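Local coordinates for Non-sulfated chondroitin lyase E66 (Autographa californica nucleopolyhedrovirus, PDB 3VSN), which cleaves non-sulfated chondroitin as a lyase of the viral envelope, an activity that may open the host midgut's peritrophic matrix during oral infection, at residues A[44-49]-A[84-89]; A[592-595]-A[600-603]; A[290-295]-A[367-372]. One frame throughout, in Å; residues are numbered along the deposited sequence.

Contact 1 (A[44-49]-A[84-89])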
ATOM      1  N   TYR A  44     -20.180   7.388  -1.029  1.00 15.99           N
ATOM      2  CA  TYR A  44     -18.875   7.447  -0.376  1.00 16.31           C
ATOM      3  C   TYR A  44     -18.406   6.073   0.112  1.00 16.10           C
ATOM      4  O   TYR A  44     -17.264   5.674  -0.138  1.00 15.84           O
ATOM      5  CB  TYR A  44     -18.921   8.446   0.782  1.00 17.13           C
ATOM      6  CG  TYR A  44     -17.661   8.500   1.607  1.00 17.93           C
ATOM      7  CD1 TYR A  44     -16.533   9.172   1.144  1.00 18.29           C
ATOM      8  CD2 TYR A  44     -17.600   7.886   2.858  1.00 18.35           C
ATOM      9  CE1 TYR A  44     -15.378   9.223   1.900  1.00 18.76           C
ATOM     10  CE2 TYR A  44     -16.449   7.934   3.621  1.00 18.66           C
ATOM     11  CZ  TYR A  44     -15.345   8.606   3.137  1.00 18.96           C
ATOM     12  OH  TYR A  44     -14.204   8.651   3.894  1.00 19.63           O
ATOM     13  N   SER A  45     -19.292   5.356   0.801  1.00 15.73           N
ATOM     14  CA  SER A  45     -18.984   4.023   1.322  1.00 15.43           C
ATOM     15  C   SER A  45     -18.631   3.048   0.200  1.00 15.22           C
ATOM     16  O   SER A  45     -17.665   2.293   0.302  1.00 15.10           O
ATOM     17  CB  SER A  45     -20.162   3.482   2.134  1.00 15.47           C
ATOM     18  OG  SER A  45     -19.860   2.206   2.668  1.00 15.90           O
ATOM     19  N   PHE A  46     -19.423   3.089  -0.868  1.00 15.18           N
ATOM     20  CA  PHE A  46     -19.216   2.263  -2.052  1.00 15.25           C
ATOM     21  C   PHE A  46     -17.845   2.532  -2.681  1.00 15.15           C
ATOM     22  O   PHE A  46     -17.188   1.607  -3.157  1.00 15.04           O
ATOM     23  CB  PHE A  46     -20.336   2.548  -3.054  1.00 15.47           C
ATOM     24  CG  PHE A  46     -20.502   1.502  -4.123  1.00 15.90           C
ATOM     25  CD1 PHE A  46     -20.748   0.166  -3.795  1.00 16.07           C
ATOM     26  CD2 PHE A  46     -20.469   1.865  -5.464  1.00 16.14           C
ATOM     27  CE1 PHE A  46     -20.928  -0.785  -4.791  1.00 16.30           C
ATOM     28  CE2 PHE A  46     -20.652   0.919  -6.464  1.00 16.38           C
ATOM     29  CZ  PHE A  46     -20.880  -0.407  -6.126  1.00 16.35           C
ATOM     30  N   SER A  47     -17.410   3.793  -2.659  1.00 14.85           N
ATOM     31  CA  SER A  47     -16.090   4.165  -3.191  1.00 14.99           C
ATOM     32  C   SER A  47     -14.933   3.550  -2.393  1.00 14.81           C
ATOM     33  O   SER A  47     -13.815   3.448  -2.897  1.00 14.90           O
ATOM     34  CB  SER A  47     -15.939   5.695  -3.305  1.00 14.91           C
ATOM     35  OG  SER A  47     -15.645   6.302  -2.055  1.00 14.88           O
ATOM     36  N   GLN A  48     -15.216   3.126  -1.162  1.00 14.86           N
ATOM     37  CA  GLN A  48     -14.228   2.475  -0.300  1.00 14.97           C
ATOM     38  C   GLN A  48     -14.247   0.953  -0.414  1.00 15.02           C
ATOM     39  O   GLN A  48     -13.277   0.293  -0.042  1.00 14.69           O
ATOM     40  CB  GLN A  48     -14.459   2.851   1.164  1.00 15.10           C
ATOM     41  CG  GLN A  48     -14.259   4.322   1.488  1.00 15.40           C
ATOM     42  CD  GLN A  48     -14.409   4.604   2.971  1.00 15.61           C
ATOM     43  OE1 GLN A  48     -15.073   3.858   3.696  1.00 15.65           O
ATOM     44  NE2 GLN A  48     -13.787   5.684   3.432  1.00 15.47           N
ATOM     45  N   LYS A  49     -15.352   0.406  -0.920  1.00 15.39           N
ATOM     46  CA  LYS A  49     -15.578  -1.040  -0.937  1.00 15.90           C
ATOM     47  C   LYS A  49     -14.762  -1.726  -2.030  1.00 16.17           C
ATOM     48  O   LYS A  49     -14.915  -1.420  -3.213  1.00 15.86           O
ATOM     49  CB  LYS A  49     -17.075  -1.340  -1.114  1.00 16.06           C
ATOM     50  CG  LYS A  49     -17.439  -2.810  -0.973  1.00 16.38           C
ATOM     51  CD  LYS A  49     -18.935  -3.033  -1.158  1.00 16.34           C
ATOM     52  CE  LYS A  49     -19.333  -4.434  -0.719  1.00 16.69           C
ATOM     53  NZ  LYS A  49     -20.783  -4.687  -0.962  1.00 17.01           N
ATOM     54  N   THR A  84     -23.974  -6.731  -8.863  1.00 17.64           N
ATOM     55  CA  THR A  84     -24.679  -5.888  -9.823  1.00 17.72           C
ATOM     56  C   THR A  84     -25.935  -5.252  -9.209  1.00 17.33           C
ATOM     57  O   THR A  84     -26.219  -4.078  -9.462  1.00 17.18           O
ATOM     58  CB  THR A  84     -24.999  -6.671 -11.116  1.00 18.18           C
ATOM     59  OG1 THR A  84     -23.790  -7.251 -11.622  1.00 18.70           O
ATOM     60  CG2 THR A  84     -25.589  -5.764 -12.179  1.00 18.42           C
ATOM     61  N   LEU A  85     -26.663  -6.018  -8.394  1.00 16.87           N
ATOM     62  CA  LEU A  85     -27.807  -5.486  -7.647  1.00 16.85           C
ATOM     63  C   LEU A  85     -27.397  -4.364  -6.692  1.00 16.74           C
ATOM     64  O   LEU A  85     -28.061  -3.326  -6.627  1.00 16.43           O
ATOM     65  CB  LEU A  85     -28.528  -6.595  -6.870  1.00 16.84           C
ATOM     66  CG  LEU A  85     -29.469  -7.525  -7.640  1.00 16.98           C
ATOM     67  CD1 LEU A  85     -29.945  -8.644  -6.731  1.00 16.93           C
ATOM     68  CD2 LEU A  85     -30.650  -6.759  -8.219  1.00 16.99           C
ATOM     69  N   ILE A  86     -26.310  -4.581  -5.953  1.00 16.75           N
ATOM     70  CA  ILE A  86     -25.773  -3.553  -5.055  1.00 16.77           C
ATOM     71  C   ILE A  86     -25.364  -2.312  -5.853  1.00 16.94           C
ATOM     72  O   ILE A  86     -25.677  -1.188  -5.458  1.00 16.85           O
ATOM     73  CB  ILE A  86     -24.608  -4.087  -4.187  1.00 16.75           C
ATOM     74  CG1 ILE A  86     -25.123  -5.153  -3.208  1.00 16.53           C
ATOM     75  CG2 ILE A  86     -23.926  -2.946  -3.428  1.00 16.46           C
ATOM     76  CD1 ILE A  86     -24.037  -6.015  -2.592  1.00 16.62           C
ATOM     77  N   GLY A  87     -24.692  -2.520  -6.985  1.00 17.12           N
ATOM     78  CA  GLY A  87     -24.321  -1.415  -7.878  1.00 17.44           C
ATOM     79  C   GLY A  87     -25.519  -0.594  -8.336  1.00 17.67           C
ATOM     80  O   GLY A  87     -25.446   0.638  -8.425  1.00 17.45           O
ATOM     81  N   TYR A  88     -26.625  -1.280  -8.628  1.00 17.54           N
ATOM     82  CA  TYR A  88     -27.868  -0.614  -9.018  1.00 17.67           C
ATOM     83  C   TYR A  88     -28.528   0.142  -7.859  1.00 17.48           C
ATOM     84  O   TYR A  88     -29.156   1.178  -8.078  1.00 17.46           O
ATOM     85  CB  TYR A  88     -28.853  -1.606  -9.646  1.00 18.20           C
ATOM     86  CG  TYR A  88     -28.748  -1.727 -11.157  1.00 18.73           C
ATOM     87  CD1 TYR A  88     -28.325  -2.914 -11.754  1.00 19.14           C
ATOM     88  CD2 TYR A  88     -29.074  -0.651 -11.987  1.00 19.05           C
ATOM     89  CE1 TYR A  88     -28.233  -3.029 -13.133  1.00 19.62           C
ATOM     90  CE2 TYR A  88     -28.983  -0.756 -13.367  1.00 19.48           C
ATOM     91  CZ  TYR A  88     -28.562  -1.944 -13.932  1.00 19.85           C
ATOM     92  OH  TYR A  88     -28.475  -2.056 -15.301  1.00 20.56           O
ATOM     93  N   CYS A  89     -28.384  -0.372  -6.636  1.00 17.20           N
ATOM     94  CA  CYS A  89     -28.840   0.345  -5.441  1.00 17.11           C
ATOM     95  C   CYS A  89     -28.150   1.694  -5.316  1.00 16.85           C
ATOM     96  O   CYS A  89     -28.794   2.704  -5.028  1.00 16.82           O
ATOM     97  CB  CYS A  89     -28.589  -0.469  -4.171  1.00 17.05           C
ATOM     98  SG  CYS A  89     -29.678  -1.891  -3.978  1.00 17.60           S
TER
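Phe46 reaches from near the C-terminal end of helix 29-48 to the flank of helix 75-93, where the far end of its ring meets Ile86 and Gly87. Its CE1 lies 3.9 Å from the CG2 branch of Ile86, while CZ comes within 4.0 Å of the CA of Gly87; both neighbours approach the ring obliquely. With CG turned opposite the backbone N (chi1 -162°), the phenyl group stands out from its own helix and bridges the distance between the helices, whose nearest CA atoms, at Phe46 and Gly87, are 8.6 Å apart. A long, flat, apolar side chain suits that spacing, and at the bare CA of Gly87 the ring meets main chain rather than a side chain. Ile86 serves both neighbours with separate branches: CG2 goes to Phe46, and CD1 lies 3.9 Å from NZ of Lys49. The lysine chain is fully extended and crosses Ile86 at about a right angle, its methylenes running through buried surroundings to deliver the ammonium to Glu146, with which it forms a salt bridge. That partner on helix 138-154 probably offsets the cost of burying the charge. The same helix also packs against Ile86 through Val147 and Asn150. Within 44-49, Ser47 OG donates to the carbonyl O of Tyr44 at 2.6 Å, turning the hydroxyl back onto its own backbone. This is a sparse helix-helix contact within the N-terminal alpha-helical domain of polysaccharide lyase family 8, the alpha/alpha toroid of this lyase.

Contact 2 (A[592-595]-A[600-603])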
ATOM      1  N   TRP A 592      24.439   5.960  10.758  1.00 11.40           N
ATOM      2  CA  TRP A 592      23.636   7.160  10.982  1.00 11.37           C
ATOM      3  C   TRP A 592      23.120   7.783   9.718  1.00 11.33           C
ATOM      4  O   TRP A 592      23.783   7.758   8.682  1.00 11.03           O
ATOM      5  CB  TRP A 592      24.430   8.177  11.798  1.00 11.57           C
ATOM      6  CG  TRP A 592      24.651   7.694  13.207  1.00 11.63           C
ATOM      7  CD1 TRP A 592      25.783   7.071  13.730  1.00 11.67           C
ATOM      8  CD2 TRP A 592      23.694   7.741  14.315  1.00 11.64           C
ATOM      9  NE1 TRP A 592      25.598   6.750  15.051  1.00 11.65           N
ATOM     10  CE2 TRP A 592      24.367   7.129  15.466  1.00 11.71           C
ATOM     11  CE3 TRP A 592      22.399   8.226  14.468  1.00 11.69           C
ATOM     12  CZ2 TRP A 592      23.746   7.015  16.704  1.00 11.74           C
ATOM     13  CZ3 TRP A 592      21.783   8.102  15.719  1.00 11.72           C
ATOM     14  CH2 TRP A 592      22.443   7.513  16.811  1.00 11.75           C
ATOM     15  N   VAL A 593      21.913   8.334   9.799  1.00 11.16           N
ATOM     16  CA  VAL A 593      21.362   9.162   8.730  1.00 11.20           C
ATOM     17  C   VAL A 593      20.819  10.444   9.363  1.00 11.50           C
ATOM     18  O   VAL A 593      20.323  10.420  10.496  1.00 11.41           O
ATOM     19  CB  VAL A 593      20.283   8.413   7.897  1.00 11.15           C
ATOM     20  CG1 VAL A 593      19.007   8.180   8.700  1.00 10.95           C
ATOM     21  CG2 VAL A 593      19.969   9.163   6.606  1.00 11.09           C
ATOM     22  N   MET A 594      20.931  11.555   8.639  1.00 11.80           N
ATOM     23  CA  MET A 594      20.526  12.862   9.150  1.00 12.16           C
ATOM     24  C   MET A 594      19.936  13.712   8.037  1.00 11.92           C
ATOM     25  O   MET A 594      20.416  13.671   6.901  1.00 11.54           O
ATOM     26  CB  MET A 594      21.731  13.595   9.758  1.00 12.94           C
ATOM     27  CG  MET A 594      21.399  14.953  10.368  1.00 14.00           C
ATOM     28  SD  MET A 594      22.791  16.109  10.376  1.00 16.12           S
ATOM     29  CE  MET A 594      22.696  16.717   8.698  1.00 15.34           C
ATOM     30  N   VAL A 595      18.900  14.478   8.370  1.00 11.71           N
ATOM     31  CA  VAL A 595      18.343  15.477   7.462  1.00 12.01           C
ATOM     32  C   VAL A 595      18.200  16.795   8.209  1.00 12.36           C
ATOM     33  O   VAL A 595      17.737  16.815   9.351  1.00 12.37           O
ATOM     34  CB  VAL A 595      16.973  15.045   6.885  1.00 12.01           C
ATOM     35  CG1 VAL A 595      16.383  16.144   6.005  1.00 11.97           C
ATOM     36  CG2 VAL A 595      17.118  13.763   6.079  1.00 11.88           C
ATOM     37  N   LYS A 600      15.398  22.698  11.867  1.00 18.57           N
ATOM     38  CA  LYS A 600      15.102  21.367  12.388  1.00 18.12           C
ATOM     39  C   LYS A 600      16.092  20.347  11.842  1.00 16.86           C
ATOM     40  O   LYS A 600      16.436  20.389  10.664  1.00 16.24           O
ATOM     41  CB  LYS A 600      13.671  20.974  12.016  1.00 19.39           C
ATOM     42  CG  LYS A 600      13.194  19.653  12.594  1.00 21.07           C
ATOM     43  CD  LYS A 600      11.815  19.307  12.052  1.00 22.58           C
ATOM     44  CE  LYS A 600      11.263  18.040  12.689  1.00 23.59           C
ATOM     45  NZ  LYS A 600      12.039  16.838  12.268  1.00 24.86           N
ATOM     46  N   VAL A 601      16.559  19.447  12.705  1.00 15.50           N
ATOM     47  CA  VAL A 601      17.432  18.349  12.289  1.00 14.58           C
ATOM     48  C   VAL A 601      16.914  17.042  12.884  1.00 13.99           C
ATOM     49  O   VAL A 601      16.534  16.999  14.059  1.00 13.61           O
ATOM     50  CB  VAL A 601      18.899  18.563  12.732  1.00 14.84           C
ATOM     51  CG1 VAL A 601      19.772  17.411  12.264  1.00 14.76           C
ATOM     52  CG2 VAL A 601      19.454  19.864  12.183  1.00 15.33           C
ATOM     53  N   SER A 602      16.902  15.989  12.070  1.00 12.92           N
ATOM     54  CA  SER A 602      16.540  14.651  12.533  1.00 12.66           C
ATOM     55  C   SER A 602      17.679  13.657  12.281  1.00 12.28           C
ATOM     56  O   SER A 602      18.297  13.683  11.213  1.00 12.04           O
ATOM     57  CB  SER A 602      15.263  14.180  11.834  1.00 12.94           C
ATOM     58  OG  SER A 602      15.027  12.806  12.088  1.00 13.95           O
ATOM     59  N   PHE A 603      17.951  12.800  13.271  1.00 11.56           N
ATOM     60  CA  PHE A 603      18.941  11.718  13.170  1.00 11.29           C
ATOM     61  C   PHE A 603      18.277  10.388  13.476  1.00 11.08           C
ATOM     62  O   PHE A 603      17.370  10.329  14.305  1.00 10.95           O
ATOM     63  CB  PHE A 603      20.020  11.852  14.245  1.00 11.32           C
ATOM     64  CG  PHE A 603      20.985  12.979  14.043  1.00 11.40           C
ATOM     65  CD1 PHE A 603      20.706  14.243  14.547  1.00 11.37           C
ATOM     66  CD2 PHE A 603      22.215  12.756  13.423  1.00 11.48           C
ATOM     67  CE1 PHE A 603      21.616  15.279  14.401  1.00 11.57           C
ATOM     68  CE2 PHE A 603      23.133  13.792  13.276  1.00 11.40           C
ATOM     69  CZ  PHE A 603      22.827  15.055  13.763  1.00 11.51           C
TER
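The Phe603 ring carries Met594 over one face: CG of the methionine sits 3.7 Å from the ring centroid and only 16° off the normal, a CH-pi contact displaced toward the ring's rim. The sulfur follows at a slant, with SD 3.5 Å from CZ of Phe603, adding a Met-aromatic contact. Trp592 meets the same phenylalanine differently, its CE3 lying obliquely 4.3 Å from the CB of Phe603. Met594 can lie alongside the ring because its CG is opposite the backbone N (chi1 -178°), and a bend at chi3 swings its methyl away from a straight course. An unbranched, flexible thioether is well suited to following a flat ring in this way; its CG also touches CG1 of Val601 at 3.5 Å. These residues belong to an antiparallel beta hairpin, strands 592-597 and 600-605, within a larger antiparallel sheet, and helix 614-623 covers this face through Phe621 and Ser620. Met594 and Phe603 form a non-hydrogen-bonded pair, which brings their side chains close. Next to them Val595 and Ser602 are a hydrogen-bonded pair: Val595 N donates to Ser602 O at 3.0 Å, and Ser602 N returns the bond to Val595 O. On the other face, Val595 and the small Ser602 pack against Ala420 of strand 414-421, while Ser602 OG is hydrogen-bonded to OE1 of Gln653.

Contact 3 (A[290-295]-A[367-372])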
ATOM      1  N   GLU A 290      -4.566   9.332  -5.399  1.00 14.30           N
ATOM      2  CA  GLU A 290      -4.720   8.728  -6.728  1.00 14.46           C
ATOM      3  C   GLU A 290      -4.795   7.198  -6.695  1.00 14.28           C
ATOM      4  O   GLU A 290      -5.100   6.566  -7.709  1.00 14.41           O
ATOM      5  CB  GLU A 290      -3.598   9.191  -7.673  1.00 14.71           C
ATOM      6  CG  GLU A 290      -3.642  10.674  -8.039  1.00 15.18           C
ATOM      7  CD  GLU A 290      -3.254  11.591  -6.886  1.00 15.34           C
ATOM      8  OE1 GLU A 290      -2.370  11.217  -6.086  1.00 15.56           O
ATOM      9  OE2 GLU A 290      -3.837  12.689  -6.769  1.00 15.66           O
ATOM     10  N   GLY A 291      -4.511   6.601  -5.540  1.00 13.90           N
ATOM     11  CA  GLY A 291      -4.552   5.144  -5.399  1.00 13.59           C
ATOM     12  C   GLY A 291      -3.210   4.459  -5.615  1.00 13.48           C
ATOM     13  O   GLY A 291      -3.116   3.229  -5.559  1.00 13.32           O
ATOM     14  N   VAL A 292      -2.172   5.254  -5.866  1.00 13.35           N
ATOM     15  CA  VAL A 292      -0.810   4.738  -6.006  1.00 13.18           C
ATOM     16  C   VAL A 292      -0.249   4.352  -4.634  1.00 13.26           C
ATOM     17  O   VAL A 292      -0.352   5.120  -3.667  1.00 13.19           O
ATOM     18  CB  VAL A 292       0.115   5.741  -6.741  1.00 13.10           C
ATOM     19  CG1 VAL A 292       1.500   5.147  -6.968  1.00 12.87           C
ATOM     20  CG2 VAL A 292      -0.497   6.135  -8.083  1.00 12.94           C
ATOM     21  N   VAL A 293       0.312   3.144  -4.563  1.00 13.22           N
ATOM     22  CA  VAL A 293       0.849   2.580  -3.328  1.00 13.36           C
ATOM     23  C   VAL A 293       2.145   1.837  -3.641  1.00 13.34           C
ATOM     24  O   VAL A 293       2.213   1.081  -4.614  1.00 13.19           O
ATOM     25  CB  VAL A 293      -0.131   1.577  -2.668  1.00 13.65           C
ATOM     26  CG1 VAL A 293       0.380   1.145  -1.300  1.00 13.69           C
ATOM     27  CG2 VAL A 293      -1.526   2.168  -2.529  1.00 13.84           C
ATOM     28  N   VAL A 294       3.164   2.052  -2.814  1.00 13.37           N
ATOM     29  CA  VAL A 294       4.453   1.366  -2.963  1.00 13.49           C
ATOM     30  C   VAL A 294       4.243  -0.156  -3.041  1.00 13.28           C
ATOM     31  O   VAL A 294       3.531  -0.726  -2.213  1.00 12.97           O
ATOM     32  CB  VAL A 294       5.456   1.777  -1.845  1.00 13.46           C
ATOM     33  CG1 VAL A 294       5.071   1.201  -0.487  1.00 13.54           C
ATOM     34  CG2 VAL A 294       6.885   1.389  -2.220  1.00 13.67           C
ATOM     35  N   PRO A 295       4.826  -0.809  -4.066  1.00 13.48           N
ATOM     36  CA  PRO A 295       4.535  -2.234  -4.291  1.00 13.66           C
ATOM     37  C   PRO A 295       4.897  -3.165  -3.137  1.00 13.82           C
ATOM     38  O   PRO A 295       4.218  -4.170  -2.941  1.00 13.94           O
ATOM     39  CB  PRO A 295       5.367  -2.576  -5.533  1.00 13.62           C
ATOM     40  CG  PRO A 295       5.534  -1.275  -6.246  1.00 13.76           C
ATOM     41  CD  PRO A 295       5.621  -0.229  -5.167  1.00 13.58           C
ATOM     42  N   ARG A 367      11.548   5.075  -6.654  1.00 12.10           N
ATOM     43  CA  ARG A 367      10.801   5.751  -7.709  1.00 12.24           C
ATOM     44  C   ARG A 367       9.857   6.805  -7.134  1.00 12.22           C
ATOM     45  O   ARG A 367       9.320   6.650  -6.029  1.00 12.49           O
ATOM     46  CB  ARG A 367      10.023   4.706  -8.534  1.00 12.45           C
ATOM     47  CG  ARG A 367       9.022   5.256  -9.542  1.00 12.73           C
ATOM     48  CD  ARG A 367       9.669   5.896 -10.766  1.00 12.81           C
ATOM     49  NE  ARG A 367       8.650   6.549 -11.588  1.00 13.20           N
ATOM     50  CZ  ARG A 367       7.932   5.946 -12.534  1.00 13.44           C
ATOM     51  NH1 ARG A 367       8.126   4.660 -12.814  1.00 13.39           N
ATOM     52  NH2 ARG A 367       7.016   6.632 -13.210  1.00 13.38           N
ATOM     53  N   ILE A 368       9.698   7.893  -7.875  1.00 11.98           N
ATOM     54  CA  ILE A 368       8.646   8.859  -7.610  1.00 11.81           C
ATOM     55  C   ILE A 368       7.670   8.799  -8.778  1.00 11.89           C
ATOM     56  O   ILE A 368       8.072   8.583  -9.927  1.00 11.74           O
ATOM     57  CB  ILE A 368       9.190  10.292  -7.396  1.00 11.77           C
ATOM     58  CG1 ILE A 368       9.903  10.823  -8.653  1.00 11.70           C
ATOM     59  CG2 ILE A 368      10.101  10.323  -6.177  1.00 11.64           C
ATOM     60  CD1 ILE A 368      10.466  12.228  -8.514  1.00 11.85           C
ATOM     61  N   TRP A 369       6.388   8.948  -8.469  1.00 11.86           N
ATOM     62  CA  TRP A 369       5.358   8.949  -9.486  1.00 12.15           C
ATOM     63  C   TRP A 369       4.698  10.289  -9.506  1.00 12.15           C
ATOM     64  O   TRP A 369       4.178  10.750  -8.488  1.00 11.91           O
ATOM     65  CB  TRP A 369       4.328   7.860  -9.213  1.00 12.38           C
ATOM     66  CG  TRP A 369       4.839   6.452  -9.410  1.00 12.70           C
ATOM     67  CD1 TRP A 369       4.836   5.706 -10.585  1.00 12.88           C
ATOM     68  CD2 TRP A 369       5.431   5.564  -8.398  1.00 12.81           C
ATOM     69  NE1 TRP A 369       5.373   4.459 -10.376  1.00 12.92           N
ATOM     70  CE2 TRP A 369       5.744   4.304  -9.090  1.00 12.96           C
ATOM     71  CE3 TRP A 369       5.723   5.679  -7.043  1.00 12.92           C
ATOM     72  CZ2 TRP A 369       6.325   3.227  -8.433  1.00 12.89           C
ATOM     73  CZ3 TRP A 369       6.305   4.585  -6.391  1.00 13.06           C
ATOM     74  CH2 TRP A 369       6.600   3.390  -7.072  1.00 12.96           C
ATOM     75  N   ASN A 370       4.732  10.928 -10.671  1.00 12.30           N
ATOM     76  CA  ASN A 370       4.055  12.200 -10.891  1.00 12.57           C
ATOM     77  C   ASN A 370       2.559  12.015 -10.646  1.00 12.74           C
ATOM     78  O   ASN A 370       1.935  11.145 -11.252  1.00 12.45           O
ATOM     79  CB  ASN A 370       4.319  12.683 -12.326  1.00 12.65           C
ATOM     80  CG  ASN A 370       3.884  14.118 -12.558  1.00 12.73           C
ATOM     81  OD1 ASN A 370       2.776  14.513 -12.194  1.00 12.92           O
ATOM     82  ND2 ASN A 370       4.756  14.904 -13.180  1.00 12.73           N
ATOM     83  N   ARG A 371       1.993  12.820  -9.749  1.00 13.09           N
ATOM     84  CA  ARG A 371       0.578  12.687  -9.382  1.00 13.83           C
ATOM     85  C   ARG A 371      -0.372  12.917 -10.557  1.00 14.72           C
ATOM     86  O   ARG A 371      -1.503  12.431 -10.548  1.00 14.93           O
ATOM     87  CB  ARG A 371       0.229  13.606  -8.211  1.00 13.50           C
ATOM     88  CG  ARG A 371       0.835  13.145  -6.892  1.00 13.33           C
ATOM     89  CD  ARG A 371       0.384  14.011  -5.731  1.00 13.47           C
ATOM     90  NE  ARG A 371      -1.054  13.887  -5.483  1.00 13.34           N
ATOM     91  CZ  ARG A 371      -1.730  14.619  -4.601  1.00 13.49           C
ATOM     92  NH1 ARG A 371      -1.107  15.533  -3.864  1.00 13.39           N
ATOM     93  NH2 ARG A 371      -3.034  14.431  -4.456  1.00 13.39           N
ATOM     94  N   ARG A 372       0.102  13.640 -11.569  1.00 15.84           N
ATOM     95  CA  ARG A 372      -0.666  13.854 -12.795  1.00 16.98           C
ATOM     96  C   ARG A 372      -0.264  12.908 -13.935  1.00 16.95           C
ATOM     97  O   ARG A 372      -0.797  12.994 -15.046  1.00 16.68           O
ATOM     98  CB  ARG A 372      -0.598  15.324 -13.215  1.00 18.33           C
ATOM     99  CG  ARG A 372      -1.339  16.238 -12.239  1.00 20.23           C
ATOM    100  CD  ARG A 372      -1.502  17.667 -12.735  1.00 22.26           C
ATOM    101  NE  ARG A 372      -1.540  17.740 -14.189  1.00 24.11           N
ATOM    102  CZ  ARG A 372      -0.801  18.570 -14.920  1.00 25.46           C
ATOM    103  NH1 ARG A 372       0.022  19.439 -14.343  1.00 26.62           N
ATOM    104  NH2 ARG A 372      -0.907  18.543 -16.237  1.00 26.71           N
TER
HETATM  105  O   HOH W   1      -3.815  13.932  -9.779  1.00 34.30           O
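Glu290 and Arg371 supply the ionic part of this contact, a side-on salt bridge in which two nitrogens grip the two carboxylate oxygens. Arg371 NH2 donates to OE2 of Glu290 at 3.0 Å, in the guanidinium plane and on the syn lone pair. The bond from NE of Arg371 to OE1 of Glu290 is equally long, 3.0 Å, but meets the oxygen 35° out of the carboxylate plane. The difference is consistent with the 55° between the two planes. A bend at chi3 (66°) turns the guanidinium toward the glutamate, and NH1 is hydrogen-bonded to the carbonyl O of Ser332. Water joins the same pair, donating to Arg371 O at 2.9 Å and, over a longer distance, to Glu290 OE2. The apolar part centres on Trp369, whose broad indole has Arg367 CG over the centre of one face and Val292 CG1 on the opposite face, offset toward the rim. CG1 of Val292 lies 4.2 Å from CD2 of Trp369; Pro295 CD approaches CH2 of the indole obliquely. Compact valine and rigid proline suit a loop laid against a large ring. Asn370 makes an Asx turn, its OD1 accepting from Arg372 N where the strand ends. Together, the paired charges would probably stabilise each other's ionised forms at the partly exposed end, while at the buried end the loop meets the indole through apolar contacts.

Along the chain the order is contact 1, contact 3, contact 2, each closing before the next opens. Contact 1 joins helices 29-48 and 75-93 of the N-terminal helical domain. Contact 3 lies nearer the centre of the chain, where the loop leading toward Arg300, the experimentally identified transition-state stabiliser, meets strand 367-370, at one edge of a four-stranded sheet; the side chains of Pro295 and Arg300 are about 10 Å apart. Contact 2 is a hairpin in a later seven-stranded sheet. The centres of contacts 1 and 2 are about 46 Å apart, on opposite sides of the chain's centre, and each is about 25 Å from that of contact 3. They thus sample helical toroid, central region and beta-rich part of one lyase.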